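Local structure of exodeoxyribonuclease III (Archaeoglobus fulgidus, 2VOA) at residues I51-V56 with A67-E72. The protein probably cleaves DNA at abasic sites as an AP endonuclease of the exonuclease III family, using magnesium or manganese. The protein carries 1 engineered substitution. Residues are numbered along the deposited sequence; the frame is centred on the assembly and turned at random.
Sequences IGYHVV and AIASLE
The methyl CD2 of L71 sits over one face of the Y53 ring in a CH-pi contact, 3.7 Å from the ring centroid and displaced toward the rim that carries CZ. The edge of the same ring meets the S70 backbone, CD2 of Y53 lying 3.6 Å from S70 N, which is close to the ring plane. With CG beside its own backbone N (chi1 -82°), the tyrosine reaches across the end of the partner strand, and its OH is hydrogen-bonded to the carbonyl of P28. Replacing the tyrosine by alanine would remove ring and hydroxyl together, and would probably leave the L71 methyl without its aromatic partner and the P28 carbonyl without this donor.

From here the strands run antiparallel. H54 and S70 form a hydrogen-bonded pair, H54 N to S70 O at 2.8 Å and S70 N back to H54 O; V56 and I68 form the next. Between these pairs V55 faces A69 as a non-hydrogen-bonded pair, CA of V55 4.2 Å from CA of A69. The H54 ring presents its ND1 edge to L71 O in a weak, bent bond of 3.3 Å. S70 OG, placed between its own N and carbonyl carbon (chi1 60°), donates to E72 O at 2.7 Å, tying down the chain just past the strand. V56 and I68 lie side by side, CG2 of V56 4.2 Å from CB of I68.

G52, with positive phi, is the C-prime residue of the Schellman motif closing helix 45-49, which delivers Y53 to the hairpin 54-60/63-70. Strand 54-60 is outermost in one sheet of the DNase I-like fold, and 63-70 bonds onward to strand 30-34. V56, I68 and S70 pack on strand 91-96 of the other sheet; on the opposite face V55 and A69 meet helix 45-49, while Y53 touches L23 of helix 16-26.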
ATOM      1  N   ILE A  51      -7.517  11.218 -19.057  1.00 29.72           N
ATOM      2  CA  ILE A  51      -7.085  10.411 -20.198  1.00 29.20           C
ATOM      3  C   ILE A  51      -8.199  10.270 -21.252  1.00 29.72           C
ATOM      4  O   ILE A  51      -8.120   9.410 -22.135  1.00 30.17           O
ATOM      5  CB  ILE A  51      -6.499   9.032 -19.759  1.00 30.00           C
ATOM      6  CG1 ILE A  51      -7.532   8.189 -18.986  1.00 28.84           C
ATOM      7  CG2 ILE A  51      -5.238   9.244 -18.922  1.00 30.90           C
ATOM      8  CD1 ILE A  51      -7.321   6.711 -19.146  1.00 31.14           C
ATOM      9  N   GLY A  52      -9.224  11.115 -21.148  1.00 28.94           N
ATOM     10  CA  GLY A  52     -10.229  11.241 -22.199  1.00 28.65           C
ATOM     11  C   GLY A  52     -11.362  10.226 -22.106  1.00 29.09           C
ATOM     12  O   GLY A  52     -12.014   9.929 -23.111  1.00 29.77           O
ATOM     13  N   TYR A  53     -11.603   9.713 -20.904  1.00 28.83           N
ATOM     14  CA  TYR A  53     -12.728   8.792 -20.669  1.00 28.54           C
ATOM     15  C   TYR A  53     -13.841   9.408 -19.826  1.00 29.27           C
ATOM     16  O   TYR A  53     -13.588   9.990 -18.769  1.00 29.67           O
ATOM     17  CB  TYR A  53     -12.247   7.478 -20.028  1.00 27.84           C
ATOM     18  CG  TYR A  53     -11.698   6.517 -21.055  1.00 26.87           C
ATOM     19  CD1 TYR A  53     -10.386   6.638 -21.534  1.00 28.74           C
ATOM     20  CD2 TYR A  53     -12.514   5.506 -21.578  1.00 26.64           C
ATOM     21  CE1 TYR A  53      -9.884   5.761 -22.507  1.00 27.54           C
ATOM     22  CE2 TYR A  53     -12.012   4.610 -22.557  1.00 29.20           C
ATOM     23  CZ  TYR A  53     -10.710   4.751 -23.005  1.00 28.88           C
ATOM     24  OH  TYR A  53     -10.244   3.868 -23.962  1.00 27.97           O
ATOM     25  N   HIS A  54     -15.075   9.263 -20.300  1.00 29.07           N
ATOM     26  CA  HIS A  54     -16.243   9.438 -19.453  1.00 29.31           C
ATOM     27  C   HIS A  54     -16.286   8.259 -18.512  1.00 28.94           C
ATOM     28  O   HIS A  54     -15.805   7.170 -18.851  1.00 27.70           O
ATOM     29  CB  HIS A  54     -17.523   9.452 -20.288  1.00 29.71           C
ATOM     30  CG  HIS A  54     -17.619  10.618 -21.216  1.00 32.20           C
ATOM     31  ND1 HIS A  54     -17.193  10.569 -22.527  1.00 35.36           N
ATOM     32  CD2 HIS A  54     -18.083  11.869 -21.016  1.00 31.32           C
ATOM     33  CE1 HIS A  54     -17.390  11.747 -23.095  1.00 33.20           C
ATOM     34  NE2 HIS A  54     -17.931  12.553 -22.201  1.00 35.99           N
ATOM     35  N   VAL A  55     -16.869   8.474 -17.337  1.00 28.75           N
ATOM     36  CA  VAL A  55     -17.086   7.363 -16.422  1.00 29.20           C
ATOM     37  C   VAL A  55     -18.380   7.597 -15.648  1.00 29.51           C
ATOM     38  O   VAL A  55     -18.624   8.701 -15.111  1.00 29.11           O
ATOM     39  CB  VAL A  55     -15.840   7.099 -15.506  1.00 28.55           C
ATOM     40  CG1 VAL A  55     -15.575   8.262 -14.533  1.00 27.61           C
ATOM     41  CG2 VAL A  55     -15.950   5.766 -14.781  1.00 29.79           C
ATOM     42  N   VAL A  56     -19.226   6.574 -15.658  1.00 28.62           N
ATOM     43  CA  VAL A  56     -20.426   6.540 -14.803  1.00 28.98           C
ATOM     44  C   VAL A  56     -20.293   5.447 -13.731  1.00 29.28           C
ATOM     45  O   VAL A  56     -19.595   4.447 -13.941  1.00 29.11           O
ATOM     46  CB  VAL A  56     -21.733   6.418 -15.640  1.00 29.97           C
ATOM     47  CG1 VAL A  56     -21.912   7.668 -16.530  1.00 29.69           C
ATOM     48  CG2 VAL A  56     -21.744   5.190 -16.512  1.00 28.88           C
ATOM     49  N   ALA A  67     -18.945   0.355 -12.394  1.00 27.35           N
ATOM     50  CA  ALA A  67     -18.722   1.602 -13.146  1.00 27.44           C
ATOM     51  C   ALA A  67     -18.556   1.216 -14.609  1.00 28.45           C
ATOM     52  O   ALA A  67     -18.260   0.040 -14.914  1.00 28.93           O
ATOM     53  CB  ALA A  67     -17.474   2.314 -12.619  1.00 27.02           C
ATOM     54  N   ILE A  68     -18.792   2.178 -15.513  1.00 28.81           N
ATOM     55  CA  ILE A  68     -18.459   1.972 -16.930  1.00 28.08           C
ATOM     56  C   ILE A  68     -17.705   3.221 -17.400  1.00 28.63           C
ATOM     57  O   ILE A  68     -18.192   4.350 -17.222  1.00 27.54           O
ATOM     58  CB  ILE A  68     -19.707   1.784 -17.824  1.00 28.48           C
ATOM     59  CG1 ILE A  68     -20.652   0.721 -17.256  1.00 29.88           C
ATOM     60  CG2 ILE A  68     -19.278   1.489 -19.314  1.00 28.24           C
ATOM     61  CD1 ILE A  68     -22.069   0.801 -17.891  1.00 28.33           C
ATOM     62  N   ALA A  69     -16.506   2.999 -17.937  1.00 28.49           N
ATOM     63  CA  ALA A  69     -15.722   4.059 -18.606  1.00 28.80           C
ATOM     64  C   ALA A  69     -15.895   3.945 -20.128  1.00 29.06           C
ATOM     65  O   ALA A  69     -15.986   2.827 -20.679  1.00 29.32           O
ATOM     66  CB  ALA A  69     -14.253   3.957 -18.207  1.00 29.22           C
ATOM     67  N   SER A  70     -15.971   5.084 -20.807  1.00 28.19           N
ATOM     68  CA  SER A  70     -16.183   5.067 -22.249  1.00 28.71           C
ATOM     69  C   SER A  70     -15.681   6.308 -22.955  1.00 28.66           C
ATOM     70  O   SER A  70     -15.553   7.388 -22.347  1.00 27.40           O
ATOM     71  CB  SER A  70     -17.669   4.827 -22.570  1.00 28.12           C
ATOM     72  OG  SER A  70     -18.501   5.851 -22.030  1.00 29.02           O
ATOM     73  N   LEU A  71     -15.371   6.152 -24.239  1.00 28.23           N
ATOM     74  CA  LEU A  71     -14.938   7.284 -25.048  1.00 29.06           C
ATOM     75  C   LEU A  71     -16.127   8.206 -25.357  1.00 29.51           C
ATOM     76  O   LEU A  71     -15.999   9.435 -25.352  1.00 30.95           O
ATOM     77  CB  LEU A  71     -14.267   6.787 -26.341  1.00 28.69           C
ATOM     78  CG  LEU A  71     -12.955   6.015 -26.113  1.00 30.59           C
ATOM     79  CD1 LEU A  71     -12.470   5.394 -27.424  1.00 30.71           C
ATOM     80  CD2 LEU A  71     -11.866   6.896 -25.484  1.00 30.92           C
ATOM     81  N   GLU A  72     -17.281   7.603 -25.619  1.00 30.51           N
ATOM     82  CA  GLU A  72     -18.496   8.371 -25.908  1.00 31.07           C
ATOM     83  C   GLU A  72     -19.302   8.602 -24.626  1.00 31.24           C
ATOM     84  O   GLU A  72     -19.275   7.772 -23.703  1.00 32.11           O
ATOM     85  CB  GLU A  72     -19.346   7.657 -26.967  1.00 31.33           C
ATOM     86  CG  GLU A  72     -18.695   7.602 -28.368  1.00 32.67           C
ATOM     87  CD  GLU A  72     -18.263   8.990 -28.855  1.00 37.28           C
ATOM     88  OE1 GLU A  72     -19.052   9.949 -28.705  1.00 37.59           O
ATOM     89  OE2 GLU A  72     -17.130   9.133 -29.383  1.00 40.30           O
TER